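Long-range contact in xyloglucan-specific endo-beta-1,4-glucanase BoGH9A (Bacteroides ovatus, PDB 6DHT), which hydrolyses the beta-1,4-glucan backbone of xyloglucans internally, releasing xyloglucan oligosaccharides: residues Y117-M122 with N203-N208. Sequence-based numbering, arbitrary orientation.
Sequences YQRTAM and NIPESN. With CA (calcium ion), chain D.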
# COMPACT_ATOMS: atom_id res chain seq x y z
N TYR A 117 11.19 8.99 -3.08
CA TYR A 117 11.57 9.87 -2.00
C TYR A 117 12.09 9.10 -0.77
O TYR A 117 12.91 9.61 0.00
CB TYR A 117 10.42 10.78 -1.60
CG TYR A 117 10.11 11.83 -2.64
CD1 TYR A 117 10.95 12.93 -2.81
CD2 TYR A 117 8.96 11.76 -3.41
CE1 TYR A 117 10.65 13.91 -3.73
CE2 TYR A 117 8.67 12.72 -4.35
CZ TYR A 117 9.53 13.80 -4.49
OH TYR A 117 9.21 14.77 -5.42
N GLN A 118 11.62 7.87 -0.57
CA GLN A 118 12.08 7.05 0.54
C GLN A 118 13.44 6.36 0.32
O GLN A 118 13.93 5.62 1.20
CB GLN A 118 11.05 5.97 0.88
CG GLN A 118 9.69 6.45 1.37
CD GLN A 118 9.73 7.06 2.76
OE1 GLN A 118 9.74 8.28 2.91
NE2 GLN A 118 9.71 6.20 3.77
N ARG A 119 14.04 6.54 -0.85
CA ARG A 119 15.25 5.78 -1.17
C ARG A 119 16.42 6.23 -0.33
O ARG A 119 16.63 7.42 -0.11
CB ARG A 119 15.65 6.00 -2.62
CG ARG A 119 14.78 5.27 -3.65
CD ARG A 119 15.40 5.38 -5.01
NE ARG A 119 14.50 4.95 -6.07
CZ ARG A 119 14.81 4.99 -7.36
NH1 ARG A 119 16.02 5.41 -7.72
NH2 ARG A 119 13.94 4.59 -8.29
N THR A 120 17.20 5.24 0.09
CA THR A 120 18.46 5.44 0.82
C THR A 120 19.64 5.30 -0.13
O THR A 120 19.50 4.80 -1.25
CB THR A 120 18.63 4.39 1.91
OG1 THR A 120 18.88 3.09 1.35
CG2 THR A 120 17.40 4.36 2.82
N ALA A 121 20.81 5.73 0.33
CA ALA A 121 22.07 5.49 -0.36
C ALA A 121 22.16 6.14 -1.72
O ALA A 121 22.89 5.67 -2.59
CB ALA A 121 22.35 3.98 -0.48
N MET A 122 21.41 7.21 -1.94
CA MET A 122 21.59 7.97 -3.17
C MET A 122 21.08 9.39 -3.07
O MET A 122 20.17 9.69 -2.29
CB MET A 122 20.94 7.26 -4.35
CG MET A 122 19.45 7.42 -4.46
SD MET A 122 18.96 6.55 -5.94
CE MET A 122 18.98 7.86 -7.15
N ASN A 203 8.98 10.24 -13.79
CA ASN A 203 10.15 11.10 -13.66
C ASN A 203 11.04 10.70 -12.49
O ASN A 203 11.26 11.47 -11.55
CB ASN A 203 9.75 12.57 -13.59
CG ASN A 203 10.96 13.49 -13.61
OD1 ASN A 203 11.99 13.18 -14.20
ND2 ASN A 203 10.85 14.62 -12.93
N ILE A 204 11.52 9.46 -12.55
CA ILE A 204 12.56 8.95 -11.68
C ILE A 204 13.82 8.77 -12.53
O ILE A 204 13.75 8.84 -13.75
CB ILE A 204 12.16 7.62 -11.00
CG1 ILE A 204 11.68 6.59 -12.03
CG2 ILE A 204 11.08 7.87 -9.96
CD1 ILE A 204 11.48 5.20 -11.47
N PRO A 205 14.98 8.55 -11.90
CA PRO A 205 16.21 8.43 -12.70
C PRO A 205 16.12 7.34 -13.78
O PRO A 205 16.79 7.44 -14.81
CB PRO A 205 17.27 8.12 -11.64
CG PRO A 205 16.75 8.76 -10.41
CD PRO A 205 15.27 8.54 -10.46
N GLU A 206 15.26 6.36 -13.55
CA GLU A 206 15.16 5.20 -14.43
C GLU A 206 14.03 5.36 -15.46
O GLU A 206 13.66 4.39 -16.14
CB GLU A 206 14.98 3.91 -13.62
CG GLU A 206 16.07 3.69 -12.54
CD GLU A 206 15.89 4.51 -11.26
OE1 GLU A 206 14.83 5.16 -11.07
OE2 GLU A 206 16.83 4.48 -10.41
N SER A 207 13.48 6.57 -15.59
CA SER A 207 12.34 6.78 -16.48
C SER A 207 12.69 6.69 -17.97
O SER A 207 11.79 6.56 -18.78
CB SER A 207 11.64 8.11 -16.22
OG SER A 207 10.91 8.07 -14.99
N ASN A 208 13.97 6.73 -18.31
CA ASN A 208 14.34 6.67 -19.74
C ASN A 208 15.00 5.37 -20.16
O ASN A 208 15.55 5.28 -21.25
CB ASN A 208 15.19 7.88 -20.12
CG ASN A 208 14.41 9.19 -20.05
OD1 ASN A 208 14.87 10.17 -19.48
ND2 ASN A 208 13.20 9.19 -20.61
CA CA D . 11.97 2.80 -16.56
O HOH W 1 11.39 3.65 -18.68
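Arg119 reaches from the loop after helix 105-117 to Glu206 in the loop ahead of helix 213-226, and this ion pair is the main polar link between the two loops. With CG anti to its own carbonyl carbon and the chain extended from CG to NE, the arginine presents its guanidinium end-on, one nitrogen to each carboxylate oxygen. Arg119 NH1 gives a hydrogen bond to the syn lone pair of Glu206 OE2 at 3.0 Å, somewhat tilted from the guanidinium plane. The bond from Arg119 NH2 to Glu206 OE1, also 3.0 Å, is straighter (165°) and lies near that plane, yet it meets the oxygen from above the carboxylate. The two flat groups are therefore twisted 51° apart rather than coplanar. Arg119 NH2 has a second carboxylate partner in Glu217, on helix 213-226, and Ile204 CD1 approaches the same nitrogen obliquely at 4.1 Å. Were an alanine to stand here, the carboxylates of Glu206 and Glu217 would probably lose the guanidinium that pairs with both. Further on, Met122 folds back beside the arginine: its SD lies in the guanidinium plane and accepts a weak hydrogen bond from Arg119 NH1 at 3.6 Å. The bend at chi3 (-94°) turns Met122 CE to Pro205 CG, 4.1 Å away, a small apolar patch next to the charges. Ile204 to Ser207 form a type I beta turn, closed by the backbone hydrogen bond from Ser207 N to Ile204 O. Within it the backbone O of Glu206 binds calcium at 2.4 Å, along with Asn209, Thr211, Asp213, Asp216 and a water. Glu206 thus faces two cations, its carbonyl binding the metal and its carboxylate the guanidinium, which probably helps fix the calcium-binding loop against the loop after helix 105-117.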